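Local coordinates for protein cytochrome P450 monooxygenase (Rhodococcus sp. ECU0066, PDB 6KBH) that probably oxidises substrates with molecular oxygen as a self-sufficient P450 monooxygenase, carrying heme, FMN and a [2Fe-2S] cluster on a single chain, at residues L414-L419 with V441-A446; Y205-T210 with A226-K231; P154-L159 with R400-I405; F167-H172 with A446-R451. One frame throughout, in Å; residues are numbered along the deposited sequence.

Contact 1: residues L414-L419 with V441-A446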
loop_
_atom_site.group_PDB
_atom_site.type_symbol
_atom_site.label_atom_id
_atom_site.label_comp_id
_atom_site.label_asym_id
_atom_site.label_seq_id
_atom_site.Cartn_x
_atom_site.Cartn_y
_atom_site.Cartn_z
ATOM N N LEU A 414 -12.086 -22.351 -3.909
ATOM C CA LEU A 414 -11.604 -23.204 -4.996
ATOM C C LEU A 414 -10.082 -23.187 -5.102
ATOM O O LEU A 414 -9.530 -22.752 -6.120
ATOM C CB LEU A 414 -12.227 -22.785 -6.327
ATOM C CG LEU A 414 -13.709 -22.409 -6.365
ATOM C CD1 LEU A 414 -14.202 -22.293 -7.795
ATOM C CD2 LEU A 414 -14.511 -23.452 -5.634
ATOM N N PRO A 415 -9.367 -23.677 -4.082
ATOM C CA PRO A 415 -7.909 -23.807 -4.223
ATOM C C PRO A 415 -7.503 -24.898 -5.194
ATOM O O PRO A 415 -6.389 -24.850 -5.727
ATOM C CB PRO A 415 -7.438 -24.135 -2.798
ATOM C CG PRO A 415 -8.623 -23.887 -1.913
ATOM C CD PRO A 415 -9.814 -24.160 -2.767
ATOM N N HIS A 416 -8.371 -25.881 -5.435
ATOM C CA HIS A 416 -8.132 -26.969 -6.374
ATOM C C HIS A 416 -8.467 -26.587 -7.815
ATOM O O HIS A 416 -8.653 -27.470 -8.664
ATOM C CB HIS A 416 -8.932 -28.202 -5.951
ATOM C CG HIS A 416 -10.414 -28.008 -6.022
ATOM N ND1 HIS A 416 -11.043 -26.891 -5.518
ATOM C CD2 HIS A 416 -11.392 -28.790 -6.536
ATOM C CE1 HIS A 416 -12.344 -26.990 -5.723
ATOM N NE2 HIS A 416 -12.582 -28.135 -6.337
ATOM N N MET A 417 -8.559 -25.292 -8.092
ATOM C CA MET A 417 -8.827 -24.800 -9.433
ATOM C C MET A 417 -7.526 -24.665 -10.212
ATOM O O MET A 417 -6.518 -24.188 -9.682
ATOM C CB MET A 417 -9.543 -23.452 -9.358
ATOM C CG MET A 417 -9.587 -22.669 -10.652
ATOM S SD MET A 417 -9.839 -20.905 -10.369
ATOM C CE MET A 417 -11.560 -20.883 -9.874
ATOM N N GLU A 418 -7.543 -25.091 -11.474
ATOM C CA GLU A 418 -6.376 -24.941 -12.333
ATOM C C GLU A 418 -6.812 -24.475 -13.713
ATOM O O GLU A 418 -7.988 -24.543 -14.078
ATOM C CB GLU A 418 -5.562 -26.241 -12.450
ATOM C CG GLU A 418 -6.272 -27.386 -13.138
ATOM C CD GLU A 418 -5.429 -28.646 -13.200
ATOM O OE1 GLU A 418 -4.287 -28.627 -12.693
ATOM O OE2 GLU A 418 -5.908 -29.657 -13.758
ATOM N N LEU A 419 -5.833 -23.995 -14.473
ATOM C CA LEU A 419 -6.084 -23.541 -15.831
ATOM C C LEU A 419 -6.278 -24.726 -16.766
ATOM O O LEU A 419 -5.570 -25.733 -16.675
ATOM C CB LEU A 419 -4.918 -22.682 -16.326
ATOM C CG LEU A 419 -4.901 -21.204 -15.942
ATOM C CD1 LEU A 419 -3.568 -20.575 -16.315
ATOM C CD2 LEU A 419 -6.044 -20.483 -16.616
ATOM N N VAL A 441 -10.941 -22.135 -16.482
ATOM C CA VAL A 441 -10.446 -22.809 -15.290
ATOM C C VAL A 441 -11.302 -24.034 -15.006
ATOM O O VAL A 441 -12.532 -23.996 -15.127
ATOM C CB VAL A 441 -10.423 -21.862 -14.072
ATOM C CG1 VAL A 441 -9.427 -20.739 -14.299
ATOM C CG2 VAL A 441 -11.799 -21.297 -13.815
ATOM N N ARG A 442 -10.638 -25.124 -14.644
ATOM C CA ARG A 442 -11.277 -26.345 -14.185
ATOM C C ARG A 442 -11.046 -26.511 -12.688
ATOM O O ARG A 442 -10.121 -25.933 -12.113
ATOM C CB ARG A 442 -10.727 -27.565 -14.934
ATOM C CG ARG A 442 -9.328 -27.924 -14.480
ATOM C CD ARG A 442 -8.872 -29.317 -14.882
ATOM N NE ARG A 442 -9.084 -29.605 -16.292
ATOM C CZ ARG A 442 -8.113 -29.956 -17.130
ATOM N NH1 ARG A 442 -6.862 -30.047 -16.695
ATOM N NH2 ARG A 442 -8.390 -30.206 -18.400
ATOM N N TRP A 443 -11.911 -27.304 -12.061
ATOM C CA TRP A 443 -11.703 -27.750 -10.688
ATOM C C TRP A 443 -12.596 -28.957 -10.439
ATOM O O TRP A 443 -13.491 -29.265 -11.229
ATOM C CB TRP A 443 -11.979 -26.638 -9.667
ATOM C CG TRP A 443 -13.426 -26.310 -9.488
ATOM C CD1 TRP A 443 -14.283 -26.829 -8.560
ATOM C CD2 TRP A 443 -14.186 -25.377 -10.255
ATOM N NE1 TRP A 443 -15.533 -26.277 -8.708
ATOM C CE2 TRP A 443 -15.496 -25.379 -9.742
ATOM C CE3 TRP A 443 -13.885 -24.540 -11.332
ATOM C CZ2 TRP A 443 -16.501 -24.580 -10.273
ATOM C CZ3 TRP A 443 -14.881 -23.750 -11.851
ATOM C CH2 TRP A 443 -16.173 -23.773 -11.325
ATOM N N ASP A 444 -12.333 -29.641 -9.326
ATOM C CA ASP A 444 -13.115 -30.808 -8.938
ATOM C C ASP A 444 -14.279 -30.356 -8.063
ATOM O O ASP A 444 -14.053 -29.965 -6.907
ATOM C CB ASP A 444 -12.245 -31.813 -8.195
ATOM C CG ASP A 444 -12.924 -33.158 -8.016
ATOM O OD1 ASP A 444 -14.130 -33.273 -8.325
ATOM O OD2 ASP A 444 -12.247 -34.106 -7.566
ATOM N N PRO A 445 -15.523 -30.402 -8.548
ATOM C CA PRO A 445 -16.631 -29.829 -7.762
ATOM C C PRO A 445 -16.895 -30.551 -6.453
ATOM O O PRO A 445 -17.127 -29.892 -5.433
ATOM C CB PRO A 445 -17.829 -29.932 -8.718
ATOM C CG PRO A 445 -17.228 -30.096 -10.082
ATOM C CD PRO A 445 -15.970 -30.874 -9.869
ATOM N N ALA A 446 -16.896 -31.886 -6.446
ATOM C CA ALA A 446 -17.167 -32.608 -5.204
ATOM C C ALA A 446 -16.172 -32.234 -4.114
ATOM O O ALA A 446 -16.520 -32.234 -2.927
ATOM C CB ALA A 446 -17.142 -34.116 -5.451
#
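Glu418 and Arg442 face each other as a hydrogen-bonded pair of an antiparallel bridge. Glu418 N reaches Arg442 O at 2.8 Å, and Arg442 N returns a bond of the same kind to Glu418 O. Their side chains run alongside each other, pointing the same way, and add a salt bridge, Arg442 NH1 to Glu418 OE2 at 3.1 Å. The bond is almost straight (170°) and lies in the guanidinium plane, yet it meets OE2 from above the carboxylate plane. Long, charged residues suit this solvent-facing side of the sheet, where methylenes can pack while the ends pair.

The aromatic contacts gather round Trp443. Leu414 CD1 sits over the centre of its six-membered ring, 3.9 Å from the centroid, a CH-pi contact. Trp443 CB in turn lies over one face of the His416 ring. With CG between the backbone N and the carbonyl carbon (chi1 65°), His416 turns its ring to the 441-446 segment, and the ring edge meets Asp444 O.

Apolar packing is carried by Met417, whose CG lies 3.6 Å from Val441 CB, while Leu419 CD2 touches Val441 CG1.

Strand 440-442 is the middle of a three-stranded antiparallel sheet, between strands 418-419 and 172-174; helix 284-300 packs on Leu419 and Val441, and Arg302 and Trp305 of helix 302-310 bond to the carbonyls of Met417 and Pro415.

Contact 2: residues Y205-T210 with A226-K231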
loop_
_atom_site.group_PDB
_atom_site.type_symbol
_atom_site.label_atom_id
_atom_site.label_comp_id
_atom_site.label_asym_id
_atom_site.label_seq_id
_atom_site.Cartn_x
_atom_site.Cartn_y
_atom_site.Cartn_z
ATOM N N TYR A 205 -25.717 -0.412 -21.244
ATOM C CA TYR A 205 -25.047 0.615 -22.026
ATOM C C TYR A 205 -23.555 0.717 -21.716
ATOM O O TYR A 205 -22.903 1.652 -22.190
ATOM C CB TYR A 205 -25.712 1.976 -21.793
ATOM C CG TYR A 205 -27.189 2.050 -22.139
ATOM C CD1 TYR A 205 -27.790 1.100 -22.955
ATOM C CD2 TYR A 205 -27.981 3.079 -21.644
ATOM C CE1 TYR A 205 -29.139 1.172 -23.266
ATOM C CE2 TYR A 205 -29.326 3.162 -21.954
ATOM C CZ TYR A 205 -29.902 2.205 -22.763
ATOM O OH TYR A 205 -31.245 2.282 -23.066
ATOM N N SER A 206 -23.005 -0.209 -20.931
ATOM C CA SER A 206 -21.587 -0.222 -20.588
ATOM C C SER A 206 -20.865 -1.222 -21.483
ATOM O O SER A 206 -21.242 -2.398 -21.533
ATOM C CB SER A 206 -21.382 -0.588 -19.117
ATOM O OG SER A 206 -21.936 0.392 -18.258
ATOM N N ILE A 207 -19.830 -0.758 -22.187
ATOM C CA ILE A 207 -19.163 -1.552 -23.213
ATOM C C ILE A 207 -17.653 -1.373 -23.117
ATOM O O ILE A 207 -17.140 -0.543 -22.362
ATOM C CB ILE A 207 -19.633 -1.186 -24.636
ATOM C CG1 ILE A 207 -19.364 0.294 -24.913
ATOM C CG2 ILE A 207 -21.102 -1.533 -24.830
ATOM C CD1 ILE A 207 -19.402 0.649 -26.374
ATOM N N ALA A 208 -16.946 -2.172 -23.914
ATOM C CA ALA A 208 -15.500 -2.059 -24.015
ATOM C C ALA A 208 -15.122 -0.856 -24.871
ATOM O O ALA A 208 -15.740 -0.591 -25.906
ATOM C CB ALA A 208 -14.907 -3.337 -24.605
ATOM N N HIS A 209 -14.102 -0.120 -24.425
ATOM C CA HIS A 209 -13.608 1.048 -25.138
ATOM C C HIS A 209 -12.172 0.897 -25.623
ATOM O O HIS A 209 -11.644 1.832 -26.237
ATOM C CB HIS A 209 -13.697 2.297 -24.250
ATOM C CG HIS A 209 -15.090 2.803 -24.045
ATOM N ND1 HIS A 209 -15.868 2.429 -22.969
ATOM C CD2 HIS A 209 -15.840 3.669 -24.767
ATOM C CE1 HIS A 209 -17.039 3.035 -23.043
ATOM N NE2 HIS A 209 -17.048 3.793 -24.125
ATOM N N THR A 210 -11.528 -0.245 -25.370
ATOM C CA THR A 210 -10.091 -0.355 -25.606
ATOM C C THR A 210 -9.751 -0.185 -27.081
ATOM O O THR A 210 -8.874 0.610 -27.440
ATOM C CB THR A 210 -9.573 -1.697 -25.087
ATOM O OG1 THR A 210 -10.138 -2.762 -25.859
ATOM C CG2 THR A 210 -9.959 -1.884 -23.639
ATOM N N ALA A 226 -20.477 4.914 -30.361
ATOM C CA ALA A 226 -21.183 6.189 -30.284
ATOM C C ALA A 226 -22.660 5.995 -29.967
ATOM O O ALA A 226 -23.277 6.854 -29.326
ATOM C CB ALA A 226 -21.023 6.958 -31.595
ATOM N N ASP A 227 -23.241 4.875 -30.400
ATOM C CA ASP A 227 -24.639 4.603 -30.093
ATOM C C ASP A 227 -24.811 4.200 -28.633
ATOM O O ASP A 227 -25.710 4.701 -27.947
ATOM C CB ASP A 227 -25.172 3.516 -31.027
ATOM C CG ASP A 227 -26.682 3.543 -31.155
ATOM O OD1 ASP A 227 -27.221 4.584 -31.586
ATOM O OD2 ASP A 227 -27.328 2.520 -30.843
ATOM N N ALA A 228 -23.954 3.306 -28.134
ATOM C CA ALA A 228 -24.049 2.901 -26.736
ATOM C C ALA A 228 -23.656 4.032 -25.793
ATOM O O ALA A 228 -24.230 4.158 -24.705
ATOM C CB ALA A 228 -23.176 1.671 -26.485
ATOM N N VAL A 229 -22.689 4.861 -26.189
ATOM C CA VAL A 229 -22.259 5.965 -25.337
ATOM C C VAL A 229 -23.316 7.061 -25.310
ATOM O O VAL A 229 -23.573 7.668 -24.263
ATOM C CB VAL A 229 -20.888 6.490 -25.806
ATOM C CG1 VAL A 229 -20.532 7.792 -25.106
ATOM C CG2 VAL A 229 -19.813 5.441 -25.561
ATOM N N GLY A 230 -23.953 7.326 -26.453
ATOM C CA GLY A 230 -25.019 8.315 -26.482
ATOM C C GLY A 230 -26.235 7.890 -25.678
ATOM O O GLY A 230 -26.814 8.699 -24.945
ATOM N N LYS A 231 -26.646 6.624 -25.816
ATOM C CA LYS A 231 -27.713 6.081 -24.980
ATOM C C LYS A 231 -27.406 6.300 -23.512
ATOM O O LYS A 231 -28.263 6.737 -22.734
ATOM C CB LYS A 231 -27.897 4.585 -25.243
ATOM C CG LYS A 231 -28.490 4.213 -26.583
ATOM C CD LYS A 231 -28.600 2.699 -26.698
ATOM C CE LYS A 231 -28.881 2.262 -28.122
ATOM N NZ LYS A 231 -30.215 2.726 -28.583
#
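Tyr205, the first residue past helix 199-204 to leave helical geometry, brings its CA within 5.3 Å of Ala228 CA on helix 219-242; from there the irregular 205-210 segment moves on past the helix. The Tyr205 ring carries most of the contact. Lys231 CB stands over the centre of one ring face, 3.8 Å from the centroid, Lys231 CD follows at 3.8 Å from Tyr205 CE1, and the two side chains cross at about a right angle. A lysine suits this boundary: its methylenes pack while NZ, led away from the loop, makes a long salt bridge with Asp227 and a weak hydrogen bond to Tyr117. Replacing the ring by an alanine here would probably leave the methylenes of Lys231 without their apolar cover. Ile207 CD1 rests on Ala228 CB at 3.9 Å, the small alanine letting the loop approach, and Val229 CG2 meets the edge of the His209 ring at NE2. This is surface packing of an interhelical loop on a long helix in the largely helical P450 domain.

Contact 3: residues P154-L159 with R400-I405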
loop_
_atom_site.group_PDB
_atom_site.type_symbol
_atom_site.label_atom_id
_atom_site.label_comp_id
_atom_site.label_asym_id
_atom_site.label_seq_id
_atom_site.Cartn_x
_atom_site.Cartn_y
_atom_site.Cartn_z
ATOM N N PRO A 154 -18.587 -4.342 2.585
ATOM C CA PRO A 154 -19.605 -5.404 2.551
ATOM C C PRO A 154 -20.272 -5.552 1.196
ATOM O O PRO A 154 -20.646 -6.671 0.822
ATOM C CB PRO A 154 -20.611 -4.967 3.628
ATOM C CG PRO A 154 -19.834 -4.073 4.526
ATOM C CD PRO A 154 -18.897 -3.339 3.621
ATOM N N MET A 155 -20.432 -4.457 0.449
ATOM C CA MET A 155 -21.128 -4.519 -0.834
ATOM C C MET A 155 -20.358 -5.355 -1.850
ATOM O O MET A 155 -20.955 -6.149 -2.588
ATOM C CB MET A 155 -21.363 -3.104 -1.362
ATOM C CG MET A 155 -21.837 -3.022 -2.806
ATOM S SD MET A 155 -20.484 -2.928 -4.000
ATOM C CE MET A 155 -19.676 -1.413 -3.492
ATOM N N VAL A 156 -19.035 -5.182 -1.915
ATOM C CA VAL A 156 -18.245 -5.920 -2.895
ATOM C C VAL A 156 -18.130 -7.388 -2.501
ATOM O O VAL A 156 -18.101 -8.270 -3.368
ATOM C CB VAL A 156 -16.866 -5.256 -3.070
ATOM C CG1 VAL A 156 -16.249 -4.949 -1.722
ATOM C CG2 VAL A 156 -15.937 -6.136 -3.900
ATOM N N ARG A 157 -18.075 -7.682 -1.200
ATOM C CA ARG A 157 -18.075 -9.074 -0.763
ATOM C C ARG A 157 -19.386 -9.761 -1.126
ATOM O O ARG A 157 -19.393 -10.935 -1.516
ATOM C CB ARG A 157 -17.824 -9.150 0.742
ATOM C CG ARG A 157 -16.405 -8.796 1.151
ATOM C CD ARG A 157 -16.206 -8.968 2.644
ATOM N NE ARG A 157 -14.824 -8.720 3.036
ATOM C CZ ARG A 157 -13.862 -9.635 2.978
ATOM N NH1 ARG A 157 -14.132 -10.858 2.539
ATOM N NH2 ARG A 157 -12.629 -9.325 3.354
ATOM N N ARG A 158 -20.505 -9.046 -0.993
ATOM C CA ARG A 158 -21.793 -9.582 -1.428
ATOM C C ARG A 158 -21.785 -9.874 -2.923
ATOM O O ARG A 158 -22.153 -10.971 -3.357
ATOM C CB ARG A 158 -22.913 -8.601 -1.073
ATOM C CG ARG A 158 -24.306 -9.063 -1.487
ATOM C CD ARG A 158 -25.374 -8.036 -1.124
ATOM N NE ARG A 158 -25.336 -6.856 -1.985
ATOM C CZ ARG A 158 -25.932 -6.774 -3.171
ATOM N NH1 ARG A 158 -26.616 -7.807 -3.645
ATOM N NH2 ARG A 158 -25.846 -5.659 -3.884
ATOM N N LEU A 159 -21.350 -8.902 -3.729
ATOM C CA LEU A 159 -21.399 -9.060 -5.179
ATOM C C LEU A 159 -20.388 -10.091 -5.667
ATOM O O LEU A 159 -20.661 -10.825 -6.625
ATOM C CB LEU A 159 -21.163 -7.713 -5.860
ATOM C CG LEU A 159 -22.282 -6.687 -5.685
ATOM C CD1 LEU A 159 -21.850 -5.331 -6.207
ATOM C CD2 LEU A 159 -23.546 -7.158 -6.387
ATOM N N ARG A 400 -7.738 -1.903 -5.525
ATOM C CA ARG A 400 -6.923 -2.753 -4.662
ATOM C C ARG A 400 -7.797 -3.614 -3.760
ATOM O O ARG A 400 -7.556 -4.817 -3.606
ATOM C CB ARG A 400 -5.973 -1.896 -3.828
ATOM C CG ARG A 400 -4.663 -1.567 -4.503
ATOM C CD ARG A 400 -3.955 -0.448 -3.766
ATOM N NE ARG A 400 -2.571 -0.302 -4.199
ATOM C CZ ARG A 400 -1.812 0.753 -3.925
ATOM N NH1 ARG A 400 -2.305 1.760 -3.215
ATOM N NH2 ARG A 400 -0.558 0.802 -4.357
ATOM N N MET A 401 -8.809 -3.005 -3.137
ATOM C CA MET A 401 -9.753 -3.768 -2.326
ATOM C C MET A 401 -10.464 -4.815 -3.170
ATOM O O MET A 401 -10.555 -5.989 -2.790
ATOM C CB MET A 401 -10.766 -2.819 -1.680
ATOM C CG MET A 401 -11.995 -3.516 -1.132
ATOM S SD MET A 401 -13.378 -2.419 -0.773
ATOM C CE MET A 401 -12.773 -1.597 0.699
ATOM N N GLU A 402 -10.960 -4.399 -4.334
ATOM C CA GLU A 402 -11.725 -5.277 -5.211
ATOM C C GLU A 402 -10.939 -6.528 -5.583
ATOM O O GLU A 402 -11.456 -7.650 -5.508
ATOM C CB GLU A 402 -12.094 -4.497 -6.462
ATOM C CG GLU A 402 -13.479 -4.696 -6.943
ATOM C CD GLU A 402 -13.858 -3.624 -7.918
ATOM O OE1 GLU A 402 -13.179 -2.576 -7.958
ATOM O OE2 GLU A 402 -14.803 -3.847 -8.679
ATOM N N ILE A 403 -9.688 -6.349 -6.007
ATOM C CA ILE A 403 -8.857 -7.490 -6.374
ATOM C C ILE A 403 -8.622 -8.380 -5.165
ATOM O O ILE A 403 -8.732 -9.612 -5.246
ATOM C CB ILE A 403 -7.526 -7.013 -6.980
ATOM C CG1 ILE A 403 -7.770 -6.180 -8.235
ATOM C CG2 ILE A 403 -6.652 -8.203 -7.316
ATOM C CD1 ILE A 403 -8.356 -6.963 -9.361
ATOM N N GLN A 404 -8.291 -7.769 -4.025
ATOM C CA GLN A 404 -7.975 -8.535 -2.821
ATOM C C GLN A 404 -9.094 -9.488 -2.422
ATOM O O GLN A 404 -8.832 -10.612 -1.994
ATOM C CB GLN A 404 -7.666 -7.581 -1.672
ATOM C CG GLN A 404 -6.201 -7.293 -1.482
ATOM C CD GLN A 404 -6.006 -6.086 -0.619
ATOM O OE1 GLN A 404 -6.161 -4.964 -1.081
ATOM N NE2 GLN A 404 -5.703 -6.301 0.655
ATOM N N ILE A 405 -10.346 -9.052 -2.531
ATOM C CA ILE A 405 -11.470 -9.904 -2.147
ATOM C C ILE A 405 -11.787 -10.931 -3.229
ATOM O O ILE A 405 -12.116 -12.085 -2.919
ATOM C CB ILE A 405 -12.698 -9.055 -1.766
ATOM C CG1 ILE A 405 -12.303 -7.903 -0.878
ATOM C CG2 ILE A 405 -13.671 -9.899 -0.989
ATOM C CD1 ILE A 405 -13.239 -6.734 -0.944
#
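Helices 153-164 and 396-413 pass each other with local axes 10.2 Å apart at closest approach, their directions 40° apart and the signed crossing angle -40°. The second follows the axial cysteine, Cys393, in the chain, and so corresponds to the L helix of the P450 fold; the first is probably its D helix, making this the D-L pairing of the conserved four-helix bundle, with helices 183-192 and 284-300 beside it.

Val156 carries the packing. Its CG1, set between the backbone N and the carbonyl carbon (chi1 47°), touches Ile405 CD1 at 3.6 Å and Met401 SD at 3.9 Å; CG2 turns to the methylene of Glu402, whose CG is 4.2 Å away. A beta-branched residue serves well here, since two methyls of one short side chain meet three partners on the facing helix. Cutting this valine back to an alanine would probably open a gap beside Ile405 CD1 and leave Met401 SD freer to move. Glu402 also lies near the heme, its side chain about 5 Å from the bound cofactor, so this packing adjoins the cofactor pocket.

At the other end of the contact the apolar character gives way to charge. Arg157 NH2 is paired in a salt bridge with Glu408, about one turn beyond Ile405, which helps to hold the guanidinium across that branched side chain. Ile405 CG2 lies over one face of the guanidinium of Arg157, offset toward the rim, and touches Arg157 CG at 3.6 Å and NH1 at 3.7 Å.

Contact 4: residues F167-H172 with A446-R451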
loop_
_atom_site.group_PDB
_atom_site.type_symbol
_atom_site.label_atom_id
_atom_site.label_comp_id
_atom_site.label_asym_id
_atom_site.label_seq_id
_atom_site.Cartn_x
_atom_site.Cartn_y
_atom_site.Cartn_z
ATOM N N PHE A 167 -21.650 -20.575 -10.626
ATOM C CA PHE A 167 -20.827 -21.531 -11.353
ATOM C C PHE A 167 -19.958 -22.375 -10.425
ATOM O O PHE A 167 -19.004 -23.009 -10.882
ATOM C CB PHE A 167 -19.983 -20.791 -12.399
ATOM C CG PHE A 167 -19.128 -19.673 -11.840
ATOM C CD1 PHE A 167 -18.189 -19.902 -10.845
ATOM C CD2 PHE A 167 -19.275 -18.381 -12.319
ATOM C CE1 PHE A 167 -17.414 -18.866 -10.343
ATOM C CE2 PHE A 167 -18.507 -17.343 -11.821
ATOM C CZ PHE A 167 -17.576 -17.583 -10.838
ATOM N N ILE A 168 -20.290 -22.411 -9.131
ATOM C CA ILE A 168 -19.438 -23.058 -8.134
ATOM C C ILE A 168 -19.371 -24.566 -8.345
ATOM O O ILE A 168 -18.336 -25.193 -8.082
ATOM C CB ILE A 168 -19.952 -22.719 -6.726
ATOM C CG1 ILE A 168 -19.298 -23.604 -5.665
ATOM C CG2 ILE A 168 -21.434 -22.947 -6.652
ATOM C CD1 ILE A 168 -17.859 -23.333 -5.467
ATOM N N ASP A 169 -20.455 -25.176 -8.810
ATOM C CA ASP A 169 -20.566 -26.625 -8.848
ATOM C C ASP A 169 -20.266 -27.215 -10.219
ATOM O O ASP A 169 -20.349 -28.435 -10.383
ATOM C CB ASP A 169 -21.964 -27.045 -8.391
ATOM C CG ASP A 169 -22.202 -26.761 -6.919
ATOM O OD1 ASP A 169 -21.247 -26.901 -6.127
ATOM O OD2 ASP A 169 -23.338 -26.392 -6.554
ATOM N N THR A 170 -19.909 -26.386 -11.203
ATOM C CA THR A 170 -19.691 -26.889 -12.556
ATOM C C THR A 170 -18.321 -27.536 -12.726
ATOM O O THR A 170 -18.170 -28.442 -13.553
ATOM C CB THR A 170 -19.846 -25.756 -13.572
ATOM O OG1 THR A 170 -18.788 -24.807 -13.398
ATOM C CG2 THR A 170 -21.184 -25.055 -13.389
ATOM N N GLY A 171 -17.322 -27.095 -11.966
ATOM C CA GLY A 171 -15.961 -27.522 -12.206
ATOM C C GLY A 171 -15.315 -26.896 -13.417
ATOM O O GLY A 171 -14.222 -27.321 -13.806
ATOM N N HIS A 172 -15.954 -25.897 -14.024
ATOM C CA HIS A 172 -15.525 -25.371 -15.313
ATOM C C HIS A 172 -16.241 -24.050 -15.557
ATOM O O HIS A 172 -17.473 -23.995 -15.496
ATOM C CB HIS A 172 -15.832 -26.386 -16.422
ATOM C CG HIS A 172 -15.941 -25.785 -17.790
ATOM N ND1 HIS A 172 -17.138 -25.358 -18.321
ATOM C CD2 HIS A 172 -15.005 -25.563 -18.743
ATOM C CE1 HIS A 172 -16.934 -24.887 -19.538
ATOM N NE2 HIS A 172 -15.648 -25.000 -19.818
ATOM N N ALA A 446 -16.896 -31.886 -6.446
ATOM C CA ALA A 446 -17.167 -32.608 -5.204
ATOM C C ALA A 446 -16.172 -32.234 -4.114
ATOM O O ALA A 446 -16.520 -32.234 -2.927
ATOM C CB ALA A 446 -17.142 -34.116 -5.451
ATOM N N ARG A 447 -14.951 -31.884 -4.506
ATOM C CA ARG A 447 -13.820 -31.690 -3.611
ATOM C C ARG A 447 -13.738 -30.282 -3.027
ATOM O O ARG A 447 -12.781 -29.986 -2.303
ATOM C CB ARG A 447 -12.529 -32.024 -4.368
ATOM C CG ARG A 447 -11.266 -32.118 -3.540
ATOM C CD ARG A 447 -10.165 -32.690 -4.386
ATOM N NE ARG A 447 -10.380 -34.116 -4.583
ATOM C CZ ARG A 447 -9.617 -35.058 -4.044
ATOM N NH1 ARG A 447 -8.578 -34.719 -3.295
ATOM N NH2 ARG A 447 -9.882 -36.338 -4.267
ATOM N N ASN A 448 -14.700 -29.408 -3.319
ATOM C CA ASN A 448 -14.698 -28.093 -2.698
ATOM C C ASN A 448 -14.579 -28.253 -1.184
ATOM O O ASN A 448 -15.370 -28.995 -0.583
ATOM C CB ASN A 448 -15.976 -27.306 -3.015
ATOM C CG ASN A 448 -16.265 -27.198 -4.501
ATOM O OD1 ASN A 448 -17.415 -27.307 -4.927
ATOM N ND2 ASN A 448 -15.230 -26.969 -5.294
ATOM N N PRO A 449 -13.610 -27.601 -0.536
ATOM C CA PRO A 449 -13.621 -27.573 0.935
ATOM C C PRO A 449 -14.911 -26.995 1.484
ATOM O O PRO A 449 -15.237 -27.217 2.657
ATOM C CB PRO A 449 -12.418 -26.685 1.284
ATOM C CG PRO A 449 -11.575 -26.645 0.042
ATOM C CD PRO A 449 -12.544 -26.752 -1.096
ATOM N N GLU A 450 -15.666 -26.291 0.639
ATOM C CA GLU A 450 -16.831 -25.538 1.076
ATOM C C GLU A 450 -17.972 -26.450 1.517
ATOM O O GLU A 450 -18.633 -26.175 2.526
ATOM C CB GLU A 450 -17.279 -24.624 -0.062
ATOM C CG GLU A 450 -18.507 -23.794 0.215
ATOM C CD GLU A 450 -19.171 -23.349 -1.064
ATOM O OE1 GLU A 450 -18.572 -22.527 -1.788
ATOM O OE2 GLU A 450 -20.285 -23.832 -1.352
ATOM N N ARG A 451 -18.228 -27.535 0.778
ATOM C CA ARG A 451 -19.401 -28.355 1.057
ATOM C C ARG A 451 -19.255 -29.189 2.321
ATOM O O ARG A 451 -20.266 -29.652 2.863
ATOM C CB ARG A 451 -19.705 -29.267 -0.129
ATOM C CG ARG A 451 -20.755 -28.704 -1.063
ATOM C CD ARG A 451 -21.221 -29.757 -2.040
ATOM N NE ARG A 451 -20.522 -29.657 -3.313
ATOM C CZ ARG A 451 -20.218 -30.698 -4.078
ATOM N NH1 ARG A 451 -20.543 -31.927 -3.697
ATOM N NH2 ARG A 451 -19.588 -30.507 -5.224
#
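Ile168 forms the closer-packed, buried side of this contact. Its CD1 comes to 3.8 Å from Glu450 OE1 and 4.0 Å from Asn448 OD1. CG1 is turned anti to the backbone N (chi1 168°), which sends the end of the chain across to the 446-451 segment. An isoleucine suits this buried place, where it also packs on Leu414, while the nearby Glu450 OE1 has its own mate in a salt bridge with Arg413. In the fold, the loop leading from helix 153-164 into strand 172-174 here meets the loop and short helix 449-452 that follow strand 440-442, beside the small three-stranded antiparallel sheet of the P450 domain. Toward solvent the contact is looser. Asp169 and Arg451 are both exposed, and Asp169 OD1 stays 4.0 Å from Arg451 NE, too far for a salt bridge. With carboxylate and guanidinium planes 85° apart, the two flat groups do not pair side by side, and their attraction is probably weak.

Contact 3 is the buried one, joining two helices near the heme almost wholly through hydrocarbon and sulfur, with charge only at its margin. Contact 2 is a surface contact about 25 Å from contact 3, centre to centre, and likewise without hydrogen bonds between its segments, but centred on one aromatic face with smaller touches beside it. Contacts 1 and 4, both partly buried, are neighbours with centres about 7 Å apart; they share Ala446, and Gly171 O probably accepts a hydrogen bond from Trp443 N. They nevertheless differ: contact 1 is bound by strand pairing and a salt bridge, contact 4 by sparse loop packing. Helices 153-164 and 396-413 of contact 3 lead on to the loops of contacts 4 and 1.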